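Emp46p (Saccharomyces cerevisiae, PDB 2A6V) acts as a calcium-independent lectin-like cargo receptor with a carbohydrate recognition domain and is involved in the secretion of glycoproteins. Local coordinates at residues G10-P14 with L26-T30; L54-Y60 with S193-T199; G79-L85 with L114-D118; F87-Q91 with L100-S104; L162-P166 with V187-G191. One frame throughout, in Å; residues are numbered along the deposited sequence.

Interaction 1 (G10-P14 with L26-T30); sequences GYSLP and LSQWT. With K (potassium ion), chain D.
The branch of Leu13 is the main bump of this contact, and the indole of Trp29 is the surface it rests on. CD2 stands 3.5 Å from the centre of the five-membered ring, 12° off the normal, in a CH-pi contact over the face. Leu13 CG sits nearer the other ring, 3.7 Å from CZ2 of Trp29, and the two side chains cross at about a right angle. The indole is also pinned at its rim: Trp29 NE1 donates to Ser12 O at 3.0 Å, a bond that stays in the ring plane although it meets the carbonyl from above its own plane. Face contact and edge bond together fix the rotation of the ring. Trp29 CG lies beside its own backbone N (chi1 -71°), which directs the indole at segment 10-14. A second bump, CD2 of Leu26, fits the notch between two neighbours, 3.7 Å from Pro14 CD and 3.9 Å from Leu13 CD2. At the more open end, Gln28 lays its CG against Gly10 O. Outside the contact, Ser12 OG is hydrogen-bonded to Asn8 O and Leu217 N, while Leu13 packs on Met215 of strand 209-218. The other side of segment 26-30 serves a metal. Between Leu26 and Trp29 the chain turns, Trp29 N donating to Leu26 O, and presents two carbonyls to one potassium ion, Leu26 O at 2.8 Å and Trp29 O at 2.6 Å, with two waters. The arrangement is a type I beta turn whose first and last carbonyls bind potassium, backed by the N-terminal segment of a legume-like lectin domain.

Interaction 2 (L54-Y60 with S193-T199); sequences LWLKPEY and SPFRIGT
Leu56 O is gripped by two waters that bridge it to segment 193-199: water 3 donates to it and accepts from Ile197 N, and water 4 does the same with Arg196 NH1. Water 3 also donates to Pro58 O, so it spans the point where two antiparallel strands of the lectin beta sandwich part. Before the gap the pairing is regular; Leu54 and Thr199 are a hydrogen-bonded pair, and Leu56 N reaches Ile197 O at 3.0 Å. Beyond it the register shifts by two, and Tyr60 N meets Phe195 O at 2.8 Å in a single bridge. The side chains of Tyr60 and Phe195 run side by side, their rings turned obliquely (planes at 69°), with Tyr60 CD2 3.6 Å from Phe195 CZ. Tyr60 OH goes on to bond Asp219. Ile197 CD1 presses on Tyr60 CB, on the face turned to Trp70 of the other sheet. The indole of Trp55 is held from both faces. A bend at chi3 (-36°) carries the guanidinium of Arg196 over one of them, a cation-pi contact with CZ 4.3 Å from the centre of the six-membered ring. Against the opposite face lies Gly198 CA, 4.0 Å from that centre.

Interaction 3 (G79-L85 with L114-D118); sequences GSTKGGL and LLRLD
Leu117 turns toward segment 79-85 and meets Thr81 at about a right angle, its CD1 4.1 Å from Thr81 CG2. This methyl, 3.4 Å from Gly79 O, touches the chain from Gly79 to Thr81. Thr81 itself is locked: its OG1 accepts from Gly83 N in an ST turn and also bonds Asp204. Lys82, an exposed residue bent at chi2, crosses the extended, buried Arg116 obliquely, with NZ 3.9 Å from Arg116 NH1. Water 7, in the guanidinium plane, accepts from both nitrogens, which should ease their closeness. Arg116 NH2 makes a salt bridge to Asp119 and a long, weak one to Asp118 OD1. Water 5 links Thr81 O and Gly83 O to Leu117 N where direct strand bonds give out. Further in, Leu85 and Leu115 form a hydrogen-bonded antiparallel pair, with Leu115 N to Leu85 O at 2.8 Å. Their side chains share the face of the sheet that packs on Phe72. The contact is the end of a strand pair in the legume-like lectin sandwich, beside the second potassium site: the Arg116 side chain is about 5 Å from that ion and about 4 Å from that of Tyr128, one of its ligands.

Interaction 4 (F87-Q91 with L100-S104); sequences FWLKQ and LFGGS
Trp88 and Ser104 meet over the indole face, where a classic beta bulge, Gly103 and Ser104 opposite Leu100, folds against strand 84-90 of the lectin sandwich. This is the tight part of the contact. Ser104 CB lies 3.8 Å from the centre of the six-membered ring in a CH-pi contact, and 3.4 Å from Trp88 CH2. Around the ring edge Leu100 closes in: its carbonyl oxygen comes near the ring plane, 3.5 Å from Trp88 CZ2, and its CD2 touches CH2 at 3.7 Å. Leu100 O is engaged on its own side as well, accepting the N-H of Gly103 and, weakly, that of Ser104, so the bulge is braced as it presses on the indole. Gly103 passes close to the pyrrole end of the ring. Trp88 NE1 is taken up by Ser200 OG, a serine that also binds Phe101 O, and the rings of Trp55 and Phe108 also meet the indole. All this lies on the outer face of the sheet, since Phe87 and Leu89 point the other way, to the opposite sheet. The looser, wetter side belongs to Lys90, which is partly exposed like Gly103. Its chain runs extended as far as CD and then bends at chi3 (-42°), bringing the ammonium group alongside Ser104. There a water bridges the two segments, accepting from Lys90 NZ and donating to Gly103 O, which itself stays 4.3 Å from the nitrogen. The direct link is a single short hydrogen bond, Lys90 NZ to Ser104 OG, 2.7 Å.

Interaction 5 (L162-P166 with V187-G191); sequences LTYNP and VKFMG
The contacts to the aromatic ring join Tyr164 to Met190. The methyl CE of Met190 sits over the middle of the phenol ring, 3.7 Å from its centre and only 8° off the normal, a nearly ideal CH-pi placement. SD stands above the same face at 4.9 Å from the ring centre, giving a more distant Met-aromatic contact. The methionine reaches this position by bending at both chi2 (93°) and chi3, and its sulfur lies over the ring of Phe189 as well. Pro166 CD, from the tyrosine's own segment, lies against the opposite face, toward the rim, so a methyl group and a proline flank the ring.

Plain apolar contacts add to this. Met190 CB approaches Tyr164 CE2 at 3.5 Å, near the hydroxyl end of the ring, and Pro166 CG rests 3.9 Å from Gly191 CA.

Polar groups gather round the far end of the tyrosine. Its hydroxyl is hydrogen-bonded to His170, and Gly191 N approaches OH to 2.9 Å, near the ring plane. Val187 O comes up to CE1 of the ring at 3.4 Å. Within segment 187-191, Gly191 N donates to Lys188 O, closing a turn beside the phenol oxygen.

Strand 158-165, which carries Tyr164, runs between strands 66-75 and 171-176 in one sheet of the sandwich. The curled segment follows that sheet's edge strand 179-184 and leads toward strand 196-202 of the other sheet; Met190 packs on Leu172 of the first sheet and Leu89 of the second, with Phe195 beside it.

Interactions 1 to 4 all reach the same seven-stranded antiparallel sheet, whereas interaction 5 joins the opposing sheet to the chain crossing between the two. Interaction 2, whose segments are 133 residues apart, encloses interactions 3, 4 and 5 along the sequence; interaction 1 precedes it. Measured from interaction 1, the centres of interactions 2, 4 and 3 lie about 10, 17 and 27 Å away, and interactions 3 and 4 share strand 84-90. Interactions 1 and 3 thus sit on opposite sides of the chain's centre, near different potassium ions. Phe195, Leu89 and Met190 touch one another where interactions 2, 4 and 5 meet, between the two sheets of the lectin sandwich.

Interaction 1 (G10-P14 with L26-T30)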
# COMPACT_ATOMS: atom_id res chain seq x y z
N GLY A 10 -6.49 -3.38 16.18
CA GLY A 10 -5.97 -2.03 16.30
C GLY A 10 -5.18 -1.53 15.10
O GLY A 10 -5.09 -0.32 14.88
N TYR A 11 -4.61 -2.45 14.32
CA TYR A 11 -3.86 -2.11 13.12
C TYR A 11 -4.49 -2.69 11.85
O TYR A 11 -3.81 -2.93 10.85
CB TYR A 11 -2.44 -2.61 13.28
CG TYR A 11 -1.63 -1.85 14.32
CD1 TYR A 11 -0.82 -0.80 13.95
CD2 TYR A 11 -1.69 -2.19 15.67
CE1 TYR A 11 -0.08 -0.07 14.89
CE2 TYR A 11 -0.95 -1.48 16.62
CZ TYR A 11 -0.15 -0.43 16.22
OH TYR A 11 0.59 0.26 17.17
N SER A 12 -5.80 -2.91 11.88
CA SER A 12 -6.56 -3.38 10.73
C SER A 12 -7.71 -2.45 10.41
O SER A 12 -8.06 -1.59 11.22
CB SER A 12 -7.11 -4.79 10.98
OG SER A 12 -6.09 -5.70 11.33
N LEU A 13 -8.24 -2.56 9.20
CA LEU A 13 -9.51 -1.94 8.89
C LEU A 13 -10.60 -2.83 9.46
O LEU A 13 -10.49 -4.05 9.45
CB LEU A 13 -9.72 -1.78 7.38
CG LEU A 13 -9.02 -0.61 6.72
CD1 LEU A 13 -9.15 -0.71 5.19
CD2 LEU A 13 -9.54 0.77 7.25
N PRO A 14 -11.69 -2.22 9.92
CA PRO A 14 -12.85 -3.01 10.32
C PRO A 14 -13.49 -3.57 9.06
O PRO A 14 -13.13 -3.16 7.95
CB PRO A 14 -13.75 -1.97 10.99
CG PRO A 14 -13.46 -0.74 10.28
CD PRO A 14 -11.95 -0.78 10.00
N LEU A 26 -13.37 3.63 12.55
CA LEU A 26 -12.20 4.07 11.77
C LEU A 26 -11.31 5.05 12.54
O LEU A 26 -10.51 5.76 11.96
CB LEU A 26 -12.65 4.69 10.44
CG LEU A 26 -13.41 3.77 9.49
CD1 LEU A 26 -14.02 4.61 8.36
CD2 LEU A 26 -12.49 2.71 8.97
N SER A 27 -11.43 5.07 13.86
CA SER A 27 -10.71 6.05 14.68
C SER A 27 -9.19 5.97 14.61
O SER A 27 -8.51 6.97 14.79
CB SER A 27 -11.18 5.96 16.14
OG SER A 27 -10.72 4.78 16.75
N GLN A 28 -8.68 4.79 14.28
CA GLN A 28 -7.25 4.53 14.19
C GLN A 28 -6.70 4.86 12.79
O GLN A 28 -5.50 4.68 12.56
CB GLN A 28 -6.99 3.05 14.56
CG GLN A 28 -7.08 2.70 16.05
CD GLN A 28 -6.60 3.75 17.01
OE1 GLN A 28 -7.40 4.38 17.71
NE2 GLN A 28 -5.30 3.91 17.09
N TRP A 29 -7.55 5.33 11.88
CA TRP A 29 -7.17 5.58 10.48
C TRP A 29 -7.33 7.05 10.12
O TRP A 29 -8.32 7.70 10.50
CB TRP A 29 -8.04 4.75 9.52
CG TRP A 29 -7.69 3.31 9.56
CD1 TRP A 29 -8.18 2.37 10.42
CD2 TRP A 29 -6.75 2.64 8.74
NE1 TRP A 29 -7.59 1.15 10.20
CE2 TRP A 29 -6.71 1.28 9.16
CE3 TRP A 29 -5.91 3.05 7.69
CZ2 TRP A 29 -5.88 0.33 8.54
CZ3 TRP A 29 -5.08 2.10 7.08
CH2 TRP A 29 -5.08 0.76 7.51
N THR A 30 -6.39 7.55 9.34
CA THR A 30 -6.48 8.87 8.72
C THR A 30 -6.89 8.73 7.28
O THR A 30 -6.22 8.03 6.52
CB THR A 30 -5.12 9.57 8.79
OG1 THR A 30 -4.74 9.74 10.16
CG2 THR A 30 -5.19 10.97 8.22
K K D . -10.75 8.37 11.05
O HOH W 1 -9.59 11.01 12.38
O HOH W 2 -13.25 8.37 9.53

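Interaction 2 (L54-Y60 with S193-T199)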
# COMPACT_ATOMS: atom_id res chain seq x y z
N LEU A 54 -5.04 6.21 2.90
CA LEU A 54 -5.45 5.66 4.18
C LEU A 54 -4.18 5.36 4.93
O LEU A 54 -3.37 4.57 4.48
CB LEU A 54 -6.27 4.39 4.02
CG LEU A 54 -7.60 4.58 3.31
CD1 LEU A 54 -8.13 3.26 2.85
CD2 LEU A 54 -8.59 5.27 4.22
N TRP A 55 -4.01 5.98 6.08
CA TRP A 55 -2.84 5.73 6.92
C TRP A 55 -3.27 5.33 8.32
O TRP A 55 -4.16 5.94 8.91
CB TRP A 55 -1.96 6.98 7.00
CG TRP A 55 -1.17 7.29 5.77
CD1 TRP A 55 -1.49 8.16 4.78
CD2 TRP A 55 0.11 6.74 5.43
NE1 TRP A 55 -0.49 8.19 3.84
CE2 TRP A 55 0.50 7.33 4.22
CE3 TRP A 55 0.97 5.83 6.05
CZ2 TRP A 55 1.70 7.00 3.59
CZ3 TRP A 55 2.17 5.51 5.42
CH2 TRP A 55 2.52 6.11 4.22
N LEU A 56 -2.65 4.30 8.88
CA LEU A 56 -2.84 4.01 10.30
C LEU A 56 -2.18 5.09 11.14
O LEU A 56 -1.05 5.49 10.89
CB LEU A 56 -2.26 2.64 10.67
CG LEU A 56 -3.21 1.49 10.47
CD1 LEU A 56 -2.43 0.21 10.28
CD2 LEU A 56 -4.19 1.36 11.65
N LYS A 57 -2.91 5.59 12.13
CA LYS A 57 -2.39 6.61 13.05
C LYS A 57 -1.26 6.07 13.95
O LYS A 57 -0.19 6.66 14.00
CB LYS A 57 -3.51 7.24 13.88
CG LYS A 57 -4.51 8.11 13.11
CD LYS A 57 -5.61 8.65 14.05
CE LYS A 57 -6.75 9.27 13.25
NZ LYS A 57 -7.93 9.62 14.13
N PRO A 58 -1.46 4.94 14.63
CA PRO A 58 -0.40 4.42 15.51
C PRO A 58 0.73 3.83 14.69
O PRO A 58 0.47 3.16 13.68
CB PRO A 58 -1.10 3.33 16.30
CG PRO A 58 -2.18 2.85 15.42
CD PRO A 58 -2.61 4.04 14.61
N GLU A 59 1.96 4.08 15.09
CA GLU A 59 3.10 3.36 14.52
C GLU A 59 3.09 1.93 15.04
O GLU A 59 2.68 1.67 16.17
CB GLU A 59 4.42 4.04 14.91
CG GLU A 59 4.51 5.46 14.41
CD GLU A 59 5.92 6.00 14.39
OE1 GLU A 59 6.68 5.72 15.34
OE2 GLU A 59 6.25 6.72 13.42
N TYR A 60 3.55 1.01 14.20
CA TYR A 60 3.60 -0.41 14.55
C TYR A 60 5.01 -0.85 14.92
O TYR A 60 5.96 -0.56 14.21
CB TYR A 60 3.13 -1.25 13.37
CG TYR A 60 3.00 -2.72 13.69
CD1 TYR A 60 1.95 -3.18 14.45
CD2 TYR A 60 3.94 -3.65 13.24
CE1 TYR A 60 1.82 -4.52 14.76
CE2 TYR A 60 3.81 -5.00 13.53
CZ TYR A 60 2.74 -5.43 14.30
OH TYR A 60 2.59 -6.77 14.59
N SER A 193 12.61 -0.92 14.36
CA SER A 193 12.10 0.44 14.48
C SER A 193 10.58 0.45 14.29
O SER A 193 10.04 -0.39 13.56
CB SER A 193 12.76 1.36 13.45
OG SER A 193 12.30 1.08 12.13
N PRO A 194 9.89 1.37 14.95
CA PRO A 194 8.46 1.56 14.68
C PRO A 194 8.29 2.09 13.26
O PRO A 194 9.17 2.76 12.74
CB PRO A 194 8.03 2.60 15.72
CG PRO A 194 9.11 2.61 16.75
CD PRO A 194 10.38 2.30 15.99
N PHE A 195 7.17 1.77 12.62
CA PHE A 195 6.93 2.27 11.28
C PHE A 195 5.44 2.49 11.04
O PHE A 195 4.58 1.99 11.77
CB PHE A 195 7.54 1.33 10.22
CG PHE A 195 7.08 -0.08 10.34
CD1 PHE A 195 7.74 -0.98 11.17
CD2 PHE A 195 5.96 -0.52 9.65
CE1 PHE A 195 7.30 -2.28 11.31
CE2 PHE A 195 5.53 -1.82 9.78
CZ PHE A 195 6.20 -2.71 10.61
N ARG A 196 5.16 3.27 10.01
CA ARG A 196 3.82 3.66 9.66
C ARG A 196 3.37 2.83 8.48
O ARG A 196 4.17 2.52 7.59
CB ARG A 196 3.80 5.14 9.33
CG ARG A 196 3.98 6.01 10.59
CD ARG A 196 3.85 7.50 10.36
NE ARG A 196 4.38 7.94 9.07
CZ ARG A 196 3.63 8.28 8.01
NH1 ARG A 196 2.29 8.27 8.06
NH2 ARG A 196 4.22 8.66 6.88
N ILE A 197 2.08 2.51 8.47
CA ILE A 197 1.49 1.64 7.46
C ILE A 197 0.39 2.36 6.75
O ILE A 197 -0.50 2.93 7.39
CB ILE A 197 0.91 0.37 8.16
CG1 ILE A 197 2.02 -0.42 8.86
CG2 ILE A 197 0.12 -0.48 7.19
CD1 ILE A 197 1.51 -1.31 9.91
N GLY A 198 0.40 2.35 5.42
CA GLY A 198 -0.68 2.97 4.68
C GLY A 198 -0.72 2.61 3.21
O GLY A 198 0.07 1.79 2.71
N THR A 199 -1.65 3.23 2.51
CA THR A 199 -1.82 3.09 1.08
C THR A 199 -2.25 4.43 0.51
O THR A 199 -2.88 5.25 1.20
CB THR A 199 -2.86 1.98 0.77
OG1 THR A 199 -2.96 1.80 -0.64
CG2 THR A 199 -4.27 2.35 1.26
O HOH W 3 0.93 3.56 10.99
O HOH W 4 0.10 7.99 10.06

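Interaction 3 (G79-L85 with L114-D118)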
# COMPACT_ATOMS: atom_id res chain seq x y z
N GLY A 79 -5.86 1.31 -19.84
CA GLY A 79 -5.15 2.06 -20.84
C GLY A 79 -4.00 2.84 -20.23
O GLY A 79 -3.75 2.77 -19.02
N SER A 80 -3.36 3.64 -21.07
CA SER A 80 -2.17 4.35 -20.69
C SER A 80 -2.49 5.41 -19.63
O SER A 80 -3.49 6.11 -19.73
CB SER A 80 -1.54 4.99 -21.94
OG SER A 80 -0.33 5.64 -21.63
N THR A 81 -1.62 5.50 -18.63
CA THR A 81 -1.78 6.44 -17.54
C THR A 81 -0.53 6.38 -16.67
O THR A 81 0.16 5.37 -16.65
CB THR A 81 -3.02 6.06 -16.68
OG1 THR A 81 -3.15 6.98 -15.60
CG2 THR A 81 -2.87 4.68 -15.99
N LYS A 82 -0.24 7.48 -15.99
CA LYS A 82 0.81 7.51 -14.97
C LYS A 82 0.24 7.31 -13.57
O LYS A 82 0.99 7.28 -12.59
CB LYS A 82 1.59 8.82 -15.06
CG LYS A 82 2.51 8.86 -16.30
CD LYS A 82 3.67 7.86 -16.18
CE LYS A 82 4.52 7.80 -17.42
NZ LYS A 82 5.42 6.62 -17.43
N GLY A 83 -1.07 7.14 -13.47
CA GLY A 83 -1.69 6.89 -12.18
C GLY A 83 -1.27 5.55 -11.63
O GLY A 83 -0.84 4.67 -12.36
N GLY A 84 -1.41 5.39 -10.33
CA GLY A 84 -1.01 4.16 -9.69
C GLY A 84 -1.42 4.10 -8.24
O GLY A 84 -1.92 5.09 -7.69
N LEU A 85 -1.19 2.94 -7.62
CA LEU A 85 -1.60 2.57 -6.28
C LEU A 85 -0.39 2.07 -5.50
O LEU A 85 0.32 1.15 -5.93
CB LEU A 85 -2.66 1.49 -6.38
CG LEU A 85 -3.04 0.76 -5.09
CD1 LEU A 85 -3.71 1.64 -4.06
CD2 LEU A 85 -3.97 -0.41 -5.43
N LEU A 114 4.44 -0.63 -5.43
CA LEU A 114 3.69 0.18 -6.34
C LEU A 114 3.08 -0.67 -7.43
O LEU A 114 3.77 -1.46 -8.07
CB LEU A 114 4.62 1.22 -6.96
CG LEU A 114 4.04 2.12 -8.02
CD1 LEU A 114 2.90 3.00 -7.51
CD2 LEU A 114 5.16 2.99 -8.57
N LEU A 115 1.77 -0.51 -7.64
CA LEU A 115 1.03 -1.03 -8.78
C LEU A 115 0.85 0.10 -9.75
O LEU A 115 0.17 1.09 -9.45
CB LEU A 115 -0.33 -1.60 -8.39
CG LEU A 115 -0.29 -2.98 -7.75
CD1 LEU A 115 0.48 -2.99 -6.41
CD2 LEU A 115 -1.64 -3.54 -7.59
N ARG A 116 1.48 0.00 -10.91
CA ARG A 116 1.36 1.03 -11.94
C ARG A 116 1.76 0.44 -13.28
O ARG A 116 2.08 -0.74 -13.37
CB ARG A 116 2.24 2.25 -11.61
CG ARG A 116 3.72 2.11 -11.87
CD ARG A 116 4.41 3.45 -12.17
NE ARG A 116 5.83 3.28 -12.47
CZ ARG A 116 6.53 4.07 -13.27
NH1 ARG A 116 5.95 5.13 -13.85
NH2 ARG A 116 7.81 3.80 -13.50
N LEU A 117 1.69 1.27 -14.30
CA LEU A 117 2.27 0.94 -15.60
C LEU A 117 3.70 1.43 -15.57
O LEU A 117 3.99 2.61 -15.78
CB LEU A 117 1.46 1.58 -16.72
CG LEU A 117 -0.04 1.29 -16.70
CD1 LEU A 117 -0.69 1.79 -17.93
CD2 LEU A 117 -0.33 -0.17 -16.51
N ASP A 118 4.59 0.52 -15.23
CA ASP A 118 5.99 0.86 -15.20
C ASP A 118 6.44 1.19 -16.62
O ASP A 118 5.91 0.65 -17.58
CB ASP A 118 6.78 -0.30 -14.62
CG ASP A 118 8.26 -0.03 -14.63
OD1 ASP A 118 8.78 0.56 -13.69
OD2 ASP A 118 8.97 -0.40 -15.58
O HOH W 5 1.01 4.15 -14.28
O HOH W 6 3.68 6.67 -12.97
O HOH W 7 7.55 6.95 -15.43
O HOH W 8 4.55 4.13 -17.77

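Interaction 4 (F87-Q91 with L100-S104)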
# COMPACT_ATOMS: atom_id res chain seq x y z
N PHE A 87 1.51 0.96 -1.67
CA PHE A 87 1.43 0.46 -0.31
C PHE A 87 2.73 0.79 0.37
O PHE A 87 3.79 0.49 -0.18
CB PHE A 87 1.15 -1.03 -0.32
CG PHE A 87 -0.14 -1.36 -0.98
CD1 PHE A 87 -1.32 -1.28 -0.27
CD2 PHE A 87 -0.18 -1.73 -2.32
CE1 PHE A 87 -2.52 -1.56 -0.89
CE2 PHE A 87 -1.38 -2.01 -2.93
CZ PHE A 87 -2.56 -1.92 -2.21
N TRP A 88 2.65 1.35 1.57
CA TRP A 88 3.78 1.97 2.22
C TRP A 88 4.06 1.36 3.59
O TRP A 88 3.13 1.05 4.36
CB TRP A 88 3.48 3.44 2.48
CG TRP A 88 3.13 4.26 1.30
CD1 TRP A 88 1.87 4.50 0.85
CD2 TRP A 88 4.01 4.97 0.43
NE1 TRP A 88 1.91 5.31 -0.26
CE2 TRP A 88 3.22 5.61 -0.54
CE3 TRP A 88 5.40 5.14 0.37
CZ2 TRP A 88 3.76 6.42 -1.55
CZ3 TRP A 88 5.94 5.93 -0.65
CH2 TRP A 88 5.11 6.55 -1.59
N LEU A 89 5.35 1.21 3.87
CA LEU A 89 5.86 1.04 5.22
C LEU A 89 6.93 2.11 5.37
O LEU A 89 7.94 2.05 4.67
CB LEU A 89 6.48 -0.36 5.40
CG LEU A 89 5.60 -1.58 5.21
CD1 LEU A 89 6.39 -2.83 5.56
CD2 LEU A 89 4.36 -1.52 6.06
N LYS A 90 6.72 3.12 6.21
CA LYS A 90 7.63 4.26 6.31
C LYS A 90 8.07 4.53 7.75
O LYS A 90 7.33 4.28 8.68
CB LYS A 90 6.96 5.51 5.73
CG LYS A 90 6.67 5.42 4.24
CD LYS A 90 6.71 6.76 3.50
CE LYS A 90 6.03 7.87 4.26
NZ LYS A 90 6.08 9.14 3.51
N GLN A 91 9.30 5.01 7.92
CA GLN A 91 9.83 5.35 9.24
C GLN A 91 10.35 6.77 9.26
O GLN A 91 10.45 7.42 8.21
CB GLN A 91 10.94 4.37 9.65
CG GLN A 91 12.12 4.32 8.70
CD GLN A 91 13.30 3.53 9.24
OE1 GLN A 91 13.27 3.05 10.38
NE2 GLN A 91 14.34 3.39 8.43
N LEU A 100 4.38 11.78 -4.40
CA LEU A 100 4.60 10.43 -4.88
C LEU A 100 3.35 9.56 -4.65
O LEU A 100 3.01 9.20 -3.53
CB LEU A 100 5.82 9.85 -4.15
CG LEU A 100 6.39 8.54 -4.68
CD1 LEU A 100 6.75 8.60 -6.17
CD2 LEU A 100 7.60 8.15 -3.84
N PHE A 101 2.65 9.27 -5.75
CA PHE A 101 1.42 8.46 -5.75
C PHE A 101 0.39 8.81 -4.70
O PHE A 101 -0.24 7.96 -4.10
CB PHE A 101 1.79 6.96 -5.85
CG PHE A 101 2.45 6.65 -7.14
CD1 PHE A 101 1.69 6.48 -8.27
CD2 PHE A 101 3.85 6.65 -7.25
CE1 PHE A 101 2.27 6.25 -9.49
CE2 PHE A 101 4.45 6.46 -8.47
CZ PHE A 101 3.65 6.24 -9.60
N GLY A 102 0.24 10.11 -4.47
CA GLY A 102 -0.72 10.63 -3.52
C GLY A 102 -0.39 10.36 -2.06
O GLY A 102 -1.23 10.58 -1.19
N GLY A 103 0.80 9.89 -1.77
CA GLY A 103 1.08 9.34 -0.47
C GLY A 103 2.28 9.85 0.31
O GLY A 103 2.30 9.74 1.54
N SER A 104 3.27 10.37 -0.38
CA SER A 104 4.56 10.67 0.24
C SER A 104 5.31 11.74 -0.54
O SER A 104 5.10 11.94 -1.73
CB SER A 104 5.39 9.39 0.26
OG SER A 104 6.65 9.58 0.90
O HOH W 9 3.62 10.08 3.92

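Interaction 5 (L162-P166 with V187-G191)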
# COMPACT_ATOMS: atom_id res chain seq x y z
N LEU A 162 1.99 -9.31 2.46
CA LEU A 162 3.37 -9.06 2.80
C LEU A 162 3.66 -9.76 4.11
O LEU A 162 3.02 -9.47 5.12
CB LEU A 162 3.61 -7.55 2.94
CG LEU A 162 5.03 -7.05 3.27
CD1 LEU A 162 5.19 -5.59 2.91
CD2 LEU A 162 5.35 -7.25 4.72
N THR A 163 4.58 -10.72 4.08
CA THR A 163 5.00 -11.42 5.30
C THR A 163 6.45 -11.05 5.59
O THR A 163 7.26 -10.98 4.69
CB THR A 163 4.80 -12.97 5.18
OG1 THR A 163 5.42 -13.47 4.00
CG2 THR A 163 3.38 -13.31 4.98
N TYR A 164 6.78 -10.77 6.85
CA TYR A 164 8.11 -10.30 7.19
C TYR A 164 8.53 -10.92 8.51
O TYR A 164 7.81 -10.80 9.49
CB TYR A 164 8.15 -8.78 7.27
CG TYR A 164 9.42 -8.22 7.86
CD1 TYR A 164 10.66 -8.40 7.24
CD2 TYR A 164 9.40 -7.55 9.05
CE1 TYR A 164 11.82 -7.88 7.80
CE2 TYR A 164 10.55 -7.03 9.61
CZ TYR A 164 11.75 -7.20 9.00
OH TYR A 164 12.88 -6.66 9.59
N ASN A 165 9.67 -11.58 8.50
CA ASN A 165 10.14 -12.33 9.67
C ASN A 165 11.59 -11.99 9.96
O ASN A 165 12.48 -12.59 9.39
CB ASN A 165 9.98 -13.83 9.44
CG ASN A 165 10.31 -14.63 10.67
OD1 ASN A 165 10.60 -14.08 11.73
ND2 ASN A 165 10.26 -15.94 10.55
N PRO A 166 11.83 -11.02 10.83
CA PRO A 166 13.19 -10.66 11.25
C PRO A 166 13.98 -11.87 11.79
O PRO A 166 15.19 -11.91 11.61
CB PRO A 166 12.96 -9.64 12.38
CG PRO A 166 11.57 -9.12 12.18
CD PRO A 166 10.81 -10.14 11.42
N VAL A 187 15.03 -5.56 3.04
CA VAL A 187 14.24 -4.67 3.88
C VAL A 187 14.41 -5.13 5.34
O VAL A 187 13.91 -6.18 5.72
CB VAL A 187 12.74 -4.66 3.48
CG1 VAL A 187 12.03 -3.46 4.09
CG2 VAL A 187 12.58 -4.66 1.96
N LYS A 188 15.14 -4.35 6.13
CA LYS A 188 15.43 -4.73 7.51
C LYS A 188 14.92 -3.75 8.56
O LYS A 188 14.86 -4.09 9.74
CB LYS A 188 16.94 -4.88 7.69
CG LYS A 188 17.53 -6.03 6.92
CD LYS A 188 19.04 -6.06 7.04
CE LYS A 188 19.70 -6.49 5.73
NZ LYS A 188 19.73 -7.97 5.62
N PHE A 189 14.55 -2.53 8.17
CA PHE A 189 14.24 -1.51 9.18
C PHE A 189 13.05 -1.84 10.08
O PHE A 189 12.98 -1.37 11.22
CB PHE A 189 14.09 -0.13 8.53
CG PHE A 189 12.85 0.05 7.72
CD1 PHE A 189 11.67 0.48 8.30
CD2 PHE A 189 12.86 -0.20 6.35
CE1 PHE A 189 10.54 0.66 7.55
CE2 PHE A 189 11.71 -0.04 5.60
CZ PHE A 189 10.55 0.40 6.20
N MET A 190 12.11 -2.67 9.61
CA MET A 190 10.93 -2.98 10.40
C MET A 190 11.21 -3.90 11.58
O MET A 190 10.39 -4.01 12.48
CB MET A 190 9.84 -3.65 9.55
CG MET A 190 9.28 -2.78 8.46
SD MET A 190 10.13 -3.04 6.93
CE MET A 190 9.63 -4.74 6.48
N GLY A 191 12.35 -4.59 11.57
CA GLY A 191 12.71 -5.47 12.66
C GLY A 191 13.04 -4.71 13.94
O GLY A 191 12.81 -5.22 15.04